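Local structure of ethanolamine utilization protein EutJ (Carboxydothermus hydrogenoformans Z-2901, 3H1Q) at residues 16-30 / 43-56. The protein binds ATP, has an actin-like ATPase fold and probably serves ethanolamine utilization. Residues are numbered along the deposited sequence; the frame is centred on the assembly and turned at random.
Sequences LIVREIVNPLPPPYK and VVTDQEGIPVAGAL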
# COMPACT_ATOMS: atom_id res chain seq x y z
N LEU A 16 1.91 15.90 -1.62
CA LEU A 16 1.52 16.34 -0.30
C LEU A 16 2.47 15.66 0.68
O LEU A 16 3.07 16.34 1.54
CB LEU A 16 0.05 16.03 0.02
CG LEU A 16 -0.99 16.71 -0.90
CD1 LEU A 16 -2.41 16.44 -0.47
CD2 LEU A 16 -0.82 18.25 -1.05
N ILE A 17 2.67 14.35 0.50
CA ILE A 17 3.59 13.60 1.32
C ILE A 17 5.01 14.08 1.17
O ILE A 17 5.56 14.66 2.09
CB ILE A 17 3.51 12.12 1.06
CG1 ILE A 17 2.21 11.56 1.65
CG2 ILE A 17 4.70 11.46 1.68
CD1 ILE A 17 1.58 10.46 0.87
N VAL A 18 5.61 13.89 0.01
CA VAL A 18 7.00 14.24 -0.21
C VAL A 18 7.39 15.73 -0.03
O VAL A 18 8.40 16.04 0.58
CB VAL A 18 7.48 13.73 -1.58
CG1 VAL A 18 8.93 14.05 -1.77
CG2 VAL A 18 7.25 12.24 -1.71
N ARG A 19 6.62 16.67 -0.57
CA ARG A 19 7.02 18.08 -0.44
C ARG A 19 6.43 18.68 0.83
O ARG A 19 6.52 19.88 1.05
CB ARG A 19 6.60 18.90 -1.63
CG ARG A 19 6.79 18.26 -2.92
CD ARG A 19 8.21 18.25 -3.32
NE ARG A 19 8.35 17.25 -4.38
CZ ARG A 19 9.48 16.94 -5.01
NH1 ARG A 19 10.64 17.55 -4.73
NH2 ARG A 19 9.45 16.02 -5.96
N GLU A 20 5.81 17.82 1.65
CA GLU A 20 5.16 18.22 2.91
C GLU A 20 4.39 19.53 2.78
O GLU A 20 4.79 20.54 3.33
CB GLU A 20 6.21 18.35 4.02
CG GLU A 20 6.98 17.06 4.29
CD GLU A 20 8.03 17.20 5.39
OE1 GLU A 20 8.30 18.35 5.82
OE2 GLU A 20 8.58 16.16 5.84
N ILE A 21 3.31 19.52 2.00
CA ILE A 21 2.39 20.64 1.97
C ILE A 21 1.02 20.05 2.01
O ILE A 21 0.88 18.83 1.89
CB ILE A 21 2.53 21.55 0.70
CG1 ILE A 21 1.84 20.89 -0.52
CG2 ILE A 21 3.99 22.05 0.51
CD1 ILE A 21 2.51 21.04 -1.89
N VAL A 22 0.02 20.91 2.18
CA VAL A 22 -1.39 20.51 2.20
C VAL A 22 -2.25 21.13 1.08
O VAL A 22 -1.85 22.11 0.44
CB VAL A 22 -2.04 20.89 3.53
CG1 VAL A 22 -1.37 20.14 4.65
CG2 VAL A 22 -1.95 22.36 3.74
N ASN A 23 -3.43 20.56 0.89
CA ASN A 23 -4.39 20.98 -0.10
C ASN A 23 -5.49 21.66 0.66
O ASN A 23 -6.34 20.99 1.20
CB ASN A 23 -4.92 19.75 -0.86
CG ASN A 23 -5.88 20.08 -2.01
OD1 ASN A 23 -6.26 21.23 -2.24
ND2 ASN A 23 -6.29 19.05 -2.73
N PRO A 24 -5.52 22.99 0.66
CA PRO A 24 -6.39 23.76 1.53
C PRO A 24 -7.88 23.61 1.22
O PRO A 24 -8.56 24.57 0.96
CB PRO A 24 -5.90 25.20 1.32
CG PRO A 24 -5.37 25.21 -0.02
CD PRO A 24 -4.83 23.85 -0.32
N LEU A 25 -8.38 22.40 1.30
CA LEU A 25 -9.82 22.18 1.19
C LEU A 25 -10.51 22.34 2.57
O LEU A 25 -9.93 22.03 3.62
CB LEU A 25 -10.11 20.82 0.55
CG LEU A 25 -9.48 20.75 -0.85
CD1 LEU A 25 -9.30 19.34 -1.41
CD2 LEU A 25 -10.32 21.58 -1.77
N PRO A 26 -11.74 22.89 2.56
CA PRO A 26 -12.45 23.11 3.82
C PRO A 26 -12.80 21.77 4.42
O PRO A 26 -13.09 20.83 3.65
CB PRO A 26 -13.72 23.83 3.38
CG PRO A 26 -13.91 23.45 1.89
CD PRO A 26 -12.52 23.35 1.38
N PRO A 27 -12.78 21.65 5.76
CA PRO A 27 -13.23 20.45 6.52
C PRO A 27 -14.71 20.14 6.23
O PRO A 27 -15.37 20.93 5.54
CB PRO A 27 -13.06 20.87 7.98
CG PRO A 27 -12.06 21.99 7.95
CD PRO A 27 -12.30 22.71 6.65
N PRO A 28 -15.25 18.99 6.72
CA PRO A 28 -14.65 17.91 7.53
C PRO A 28 -13.76 17.00 6.70
O PRO A 28 -13.92 16.88 5.48
CB PRO A 28 -15.86 17.14 8.00
CG PRO A 28 -16.79 17.27 6.88
CD PRO A 28 -16.64 18.66 6.36
N TYR A 29 -12.82 16.38 7.38
CA TYR A 29 -11.79 15.63 6.75
C TYR A 29 -11.95 14.19 7.11
O TYR A 29 -12.55 13.85 8.13
CB TYR A 29 -10.46 16.09 7.30
CG TYR A 29 -10.09 17.48 6.87
CD1 TYR A 29 -10.42 17.94 5.61
CD2 TYR A 29 -9.36 18.32 7.72
CE1 TYR A 29 -10.06 19.19 5.21
CE2 TYR A 29 -8.99 19.60 7.32
CZ TYR A 29 -9.35 20.02 6.06
OH TYR A 29 -9.03 21.26 5.61
N LYS A 30 -11.41 13.34 6.26
CA LYS A 30 -11.39 11.93 6.53
C LYS A 30 -9.93 11.51 6.68
O LYS A 30 -9.06 11.91 5.91
CB LYS A 30 -12.04 11.19 5.38
CG LYS A 30 -13.53 11.39 5.19
CD LYS A 30 -14.06 10.12 4.55
CE LYS A 30 -15.02 10.38 3.43
NZ LYS A 30 -14.98 9.29 2.39
N VAL A 43 -3.08 9.51 5.94
CA VAL A 43 -3.68 10.20 4.81
C VAL A 43 -4.96 10.96 5.22
O VAL A 43 -5.80 10.41 5.95
CB VAL A 43 -3.96 9.18 3.68
CG1 VAL A 43 -4.82 9.75 2.55
CG2 VAL A 43 -2.63 8.63 3.10
N VAL A 44 -5.10 12.21 4.76
CA VAL A 44 -6.29 13.01 5.00
C VAL A 44 -6.93 13.39 3.67
O VAL A 44 -6.24 13.73 2.72
CB VAL A 44 -5.98 14.33 5.79
CG1 VAL A 44 -7.27 15.12 6.06
CG2 VAL A 44 -5.27 14.07 7.09
N THR A 45 -8.26 13.38 3.61
CA THR A 45 -8.96 13.81 2.40
C THR A 45 -10.19 14.61 2.79
O THR A 45 -10.69 14.48 3.90
CB THR A 45 -9.50 12.61 1.58
OG1 THR A 45 -10.70 12.13 2.20
CG2 THR A 45 -8.50 11.48 1.45
N ASP A 46 -10.72 15.40 1.86
CA ASP A 46 -12.07 15.95 2.00
C ASP A 46 -13.14 14.86 1.88
O ASP A 46 -12.80 13.67 1.71
CB ASP A 46 -12.31 17.00 0.94
CG ASP A 46 -12.38 16.41 -0.45
OD1 ASP A 46 -12.03 15.21 -0.65
OD2 ASP A 46 -12.78 17.16 -1.38
N GLN A 47 -14.42 15.23 1.96
CA GLN A 47 -15.50 14.21 1.99
C GLN A 47 -15.67 13.48 0.67
O GLN A 47 -16.29 12.43 0.63
CB GLN A 47 -16.86 14.78 2.44
CG GLN A 47 -17.00 15.09 3.95
CD GLN A 47 -16.79 13.87 4.91
OE1 GLN A 47 -16.27 14.05 6.01
NE2 GLN A 47 -17.23 12.67 4.51
N GLU A 48 -15.10 14.03 -0.40
CA GLU A 48 -15.13 13.41 -1.72
C GLU A 48 -13.80 12.72 -2.02
O GLU A 48 -13.49 12.38 -3.16
CB GLU A 48 -15.45 14.45 -2.81
CG GLU A 48 -16.40 15.62 -2.41
CD GLU A 48 -17.55 15.18 -1.50
OE1 GLU A 48 -18.16 14.12 -1.78
OE2 GLU A 48 -17.85 15.89 -0.50
N GLY A 49 -12.98 12.52 -1.01
CA GLY A 49 -11.79 11.72 -1.19
C GLY A 49 -10.67 12.41 -1.92
O GLY A 49 -9.68 11.77 -2.29
N ILE A 50 -10.79 13.71 -2.13
CA ILE A 50 -9.64 14.40 -2.66
C ILE A 50 -8.62 14.59 -1.53
O ILE A 50 -8.99 15.06 -0.46
CB ILE A 50 -9.98 15.72 -3.27
CG1 ILE A 50 -10.99 15.53 -4.39
CG2 ILE A 50 -8.73 16.33 -3.86
CD1 ILE A 50 -11.22 16.81 -5.17
N PRO A 51 -7.35 14.20 -1.77
CA PRO A 51 -6.24 14.33 -0.84
C PRO A 51 -6.04 15.74 -0.34
O PRO A 51 -6.03 16.67 -1.11
CB PRO A 51 -5.03 13.90 -1.68
CG PRO A 51 -5.58 12.98 -2.65
CD PRO A 51 -6.94 13.49 -2.99
N VAL A 52 -5.91 15.84 0.99
CA VAL A 52 -5.68 17.10 1.73
C VAL A 52 -4.28 17.12 2.37
O VAL A 52 -3.62 18.15 2.38
CB VAL A 52 -6.74 17.28 2.81
CG1 VAL A 52 -6.35 18.40 3.71
CG2 VAL A 52 -8.06 17.58 2.17
N ALA A 53 -3.83 15.96 2.87
CA ALA A 53 -2.55 15.86 3.57
C ALA A 53 -2.10 14.42 3.68
O ALA A 53 -2.93 13.51 3.62
CB ALA A 53 -2.68 16.44 4.99
N GLY A 54 -0.79 14.23 3.88
CA GLY A 54 -0.28 12.90 4.18
C GLY A 54 1.16 12.84 4.63
O GLY A 54 1.96 13.72 4.32
N ALA A 55 1.50 11.79 5.37
CA ALA A 55 2.88 11.57 5.80
C ALA A 55 3.16 10.09 5.77
O ALA A 55 2.21 9.27 5.81
CB ALA A 55 3.09 12.11 7.21
N LEU A 56 4.45 9.75 5.72
CA LEU A 56 4.88 8.36 5.63
C LEU A 56 6.18 8.10 6.41
O LEU A 56 7.18 8.81 6.24
CB LEU A 56 5.09 7.99 4.16
CG LEU A 56 5.64 6.61 3.81
CD1 LEU A 56 5.25 6.37 2.41
CD2 LEU A 56 7.14 6.52 3.92
O HOH W 1 0.61 16.65 3.73
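The side chains of Tyr29 and Val52 cross at about a right angle, Val52 CG1 lying over one ring face near the rim while Val52 CG2 comes to 4.0 Å from Tyr29 CE1. Pro27 CA covers the opposite face, and Val44 CG1 packs obliquely beside Tyr29 CB, 3.6 Å away. A flat aromatic suits this layer because it fills the width between two branched valines and the proline-rich loop; its hydroxyl points at Leu25 O in the ring plane, though at a modelled separation too short to take literally. A leucine in place of Tyr29 would probably open a gap between Val52 CG1 and Pro27 CA, and Leu25 O would lose a possible polar partner. Asn23 uses both backbone and side chain: its N donates to Val52 O at 2.8 Å, and with CG anti to the backbone N (chi1 -176°) the amide swings over so that ND2 donates to Pro51 O at 2.9 Å, nearly along the C=O axis. At Val22 and Asn23 the loop runs alongside edge strand 51-58 of a five-stranded sheet in an actin-like ATPase fold, before reaching strand 30-34, where Lys30 and Thr45 form an antiparallel hydrogen-bonded pair. A classic beta bulge, Val52 and Ala53 both facing Val44, interrupts the hairpin. The aliphatic chain of Lys30 crosses Gln47 at about a right angle, its CE 3.4 Å from Gln47 NE2, and its NZ bonds to Leu270 O. The bent Gln47 chain also lays OE1 against Pro28 CG. At the other end, Ile17 CG1 rests 3.4 Å from Gly54 C, and the lack of a side chain at Gly54 lets it come this close. A Schellman motif, with Glu20 as its C-prime residue, ends helix 3-18 here, and a water links Gly54 N, from which it accepts, to Ile21 O.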